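Local coordinates for NmrA family protein (Shigella flexneri 2a, PDB 3QVO) that is of unknown function but probably binds NAD(P) through a Rossmann-type fold, at residues 36-41 with 196-201. Numbering follows the deposited sequence.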
ATOM      1  N   ALA A  36       2.690   5.771  -4.217  1.00 58.49           N
ATOM      2  CA  ALA A  36       3.032   4.816  -5.247  1.00 58.06           C
ATOM      3  C   ALA A  36       4.212   5.308  -6.133  1.00 59.80           C
ATOM      4  O   ALA A  36       5.078   4.511  -6.496  1.00 59.13           O
ATOM      5  CB  ALA A  36       1.805   4.466  -6.098  1.00 56.47           C
ATOM      6  N   ARG A  37       4.249   6.609  -6.444  1.00 62.41           N
ATOM      7  CA  ARG A  37       5.220   7.177  -7.376  1.00 64.68           C
ATOM      8  C   ARG A  37       6.649   7.060  -6.887  1.00 65.66           C
ATOM      9  O   ARG A  37       7.575   6.875  -7.686  1.00 66.30           O
ATOM     10  CB  ARG A  37       4.921   8.652  -7.687  1.00 68.13           C
ATOM     11  N   HIS A  38       6.817   7.158  -5.574  1.00 65.36           N
ATOM     12  CA  HIS A  38       8.114   7.010  -4.950  1.00 65.55           C
ATOM     13  C   HIS A  38       8.497   5.527  -4.980  1.00 62.70           C
ATOM     14  O   HIS A  38       9.637   5.191  -5.222  1.00 64.65           O
ATOM     15  CB  HIS A  38       8.103   7.497  -3.495  1.00 66.14           C
ATOM     16  CG  HIS A  38       7.823   8.958  -3.317  1.00 68.53           C
ATOM     17  ND1 HIS A  38       8.750   9.936  -3.592  1.00 75.60           N
ATOM     18  CD2 HIS A  38       6.754   9.603  -2.795  1.00 69.26           C
ATOM     19  CE1 HIS A  38       8.244  11.122  -3.301  1.00 75.41           C
ATOM     20  NE2 HIS A  38       7.034  10.946  -2.806  1.00 72.73           N
ATOM     21  N   VAL A  39       7.555   4.645  -4.721  1.00 59.48           N
ATOM     22  CA  VAL A  39       7.848   3.223  -4.724  1.00 58.21           C
ATOM     23  C   VAL A  39       8.277   2.805  -6.117  1.00 58.82           C
ATOM     24  O   VAL A  39       9.308   2.133  -6.293  1.00 58.94           O
ATOM     25  CB  VAL A  39       6.628   2.375  -4.345  1.00 55.80           C
ATOM     26  CG1 VAL A  39       6.928   0.935  -4.515  1.00 53.85           C
ATOM     27  CG2 VAL A  39       6.203   2.664  -2.952  1.00 55.52           C
ATOM     28  N   ILE A  40       7.511   3.252  -7.104  1.00 58.79           N
ATOM     29  CA  ILE A  40       7.790   2.906  -8.499  1.00 59.82           C
ATOM     30  C   ILE A  40       9.213   3.322  -8.861  1.00 63.11           C
ATOM     31  O   ILE A  40       9.946   2.574  -9.494  1.00 63.56           O
ATOM     32  CB  ILE A  40       6.786   3.603  -9.425  1.00 59.40           C
ATOM     33  CG1 ILE A  40       5.441   2.936  -9.291  1.00 56.64           C
ATOM     34  CG2 ILE A  40       7.242   3.623 -10.871  1.00 59.96           C
ATOM     35  CD1 ILE A  40       4.285   3.788  -9.809  1.00 55.68           C
ATOM     36  N   ASN A  41       9.587   4.527  -8.446  1.00 66.06           N
ATOM     37  CA  ASN A  41      10.909   5.083  -8.649  1.00 69.13           C
ATOM     38  C   ASN A  41      12.044   4.327  -7.971  1.00 69.22           C
ATOM     39  O   ASN A  41      13.144   4.190  -8.517  1.00 71.58           O
ATOM     40  CB  ASN A  41      10.925   6.463  -8.045  1.00 72.65           C
ATOM     41  CG  ASN A  41      10.969   7.557  -9.063  1.00 79.29           C
ATOM     42  OD1 ASN A  41       9.901   8.048  -9.496  1.00 82.70           O
ATOM     43  ND2 ASN A  41      12.214   8.027  -9.402  1.00 83.21           N
ATOM     44  N   SER A 196       6.350  11.563   6.240  1.00 71.02           N
ATOM     45  CA  SER A 196       6.555  11.808   4.834  1.00 71.08           C
ATOM     46  C   SER A 196       6.121  10.595   4.008  1.00 67.92           C
ATOM     47  O   SER A 196       6.268   9.435   4.405  1.00 65.72           O
ATOM     48  CB  SER A 196       8.040  12.128   4.556  1.00 73.60           C
ATOM     49  OG  SER A 196       8.863  10.963   4.649  1.00 71.02           O
ATOM     50  N   ARG A 197       5.550  10.883   2.859  1.00 67.87           N
ATOM     51  CA  ARG A 197       5.257   9.861   1.876  1.00 65.38           C
ATOM     52  C   ARG A 197       6.526   9.091   1.506  1.00 65.74           C
ATOM     53  O   ARG A 197       6.506   7.881   1.330  1.00 64.18           O
ATOM     54  CB  ARG A 197       4.691  10.525   0.633  1.00 65.90           C
ATOM     55  CG  ARG A 197       3.298  11.068   0.816  1.00 67.87           C
ATOM     56  CD  ARG A 197       2.613  11.348  -0.512  1.00 69.57           C
ATOM     57  NE  ARG A 197       1.236  11.779  -0.317  1.00 71.66           N
ATOM     58  CZ  ARG A 197       0.871  12.980   0.122  1.00 74.86           C
ATOM     59  NH1 ARG A 197      -0.413  13.266   0.282  1.00 76.04           N
ATOM     60  NH2 ARG A 197       1.774  13.885   0.436  1.00 77.08           N
ATOM     61  N   LYS A 198       7.639   9.796   1.388  1.00 68.63           N
ATOM     62  CA  LYS A 198       8.895   9.142   1.042  1.00 70.05           C
ATOM     63  C   LYS A 198       9.254   8.121   2.111  1.00 68.75           C
ATOM     64  O   LYS A 198       9.749   7.030   1.787  1.00 67.90           O
ATOM     65  CB  LYS A 198       9.985  10.191   0.867  1.00 73.60           C
ATOM     66  CG  LYS A 198      11.171   9.797   0.054  1.00 78.05           C
ATOM     67  CD  LYS A 198      11.935  11.058  -0.461  1.00 86.38           C
ATOM     68  CE  LYS A 198      11.298  11.597  -1.793  1.00 88.49           C
ATOM     69  NZ  LYS A 198      11.910  12.848  -2.326  1.00 89.98           N
ATOM     70  N   SER A 199       8.939   8.433   3.367  1.00 68.39           N
ATOM     71  CA  SER A 199       9.188   7.498   4.446  1.00 68.05           C
ATOM     72  C   SER A 199       8.380   6.228   4.236  1.00 66.02           C
ATOM     73  O   SER A 199       8.903   5.106   4.335  1.00 65.13           O
ATOM     74  CB  SER A 199       8.824   8.093   5.798  1.00 69.83           C
ATOM     75  OG  SER A 199       9.643   9.228   6.139  1.00 71.52           O
ATOM     76  N   VAL A 200       7.106   6.404   3.928  1.00 64.71           N
ATOM     77  CA  VAL A 200       6.230   5.265   3.797  1.00 62.35           C
ATOM     78  C   VAL A 200       6.648   4.440   2.587  1.00 61.40           C
ATOM     79  O   VAL A 200       6.643   3.221   2.637  1.00 59.45           O
ATOM     80  CB  VAL A 200       4.769   5.689   3.712  1.00 62.14           C
ATOM     81  CG1 VAL A 200       3.860   4.451   3.600  1.00 59.70           C
ATOM     82  CG2 VAL A 200       4.401   6.515   4.936  1.00 63.32           C
ATOM     83  N   ALA A 201       7.052   5.110   1.519  1.00 62.43           N
ATOM     84  CA  ALA A 201       7.563   4.399   0.339  1.00 62.07           C
ATOM     85  C   ALA A 201       8.809   3.596   0.670  1.00 62.60           C
ATOM     86  O   ALA A 201       8.968   2.462   0.210  1.00 62.25           O
ATOM     87  CB  ALA A 201       7.843   5.355  -0.812  1.00 62.26           C
TER
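His-38 reaches from helix 34-43 to Ala-201, Arg-197 and Lys-198 in the first turns of helix 197-209, and contributes more buried surface than any other residue of the contact. At the root, CB of His-38 lies 3.4 Å from CB of Ala-201, a tight methylene-to-methyl contact. With CG anti to its carbonyl carbon (chi1 -64°), the ring is carried across to the start of the second helix. One face there is turned to the backbone N of Lys-198. On one side of the ring, CD2 and NE2 of His-38 approach CB of Arg-197 at 4.1 and 4.2 Å, the methylene coming obliquely to the ring. On the other, CE1 and ND1 of His-38 come within 3.4 and 3.5 Å of CE of Lys-198, whose chain bends at chi3 (-85°) and runs at about a right angle to the histidine. No hydrogen bond joins the two segments; the charged ends form salt bridges elsewhere, Arg-197 NH2 with Asp-175 and Lys-198 NZ with Asp-177, just after strand 164-174. Beside the histidine, CG2 of Val-39 packs on CB of Ala-201 at 3.8 Å, the more buried half of the contact. The helix axes approach to 8.5 Å at a crossing angle of -49°. Val-39 also touches Tyr-93 of strand 91-95, while Arg-197 reaches Leu-173 of strand 164-174, so the pair of helices packs against the central sheet of the Rossmann-type fold.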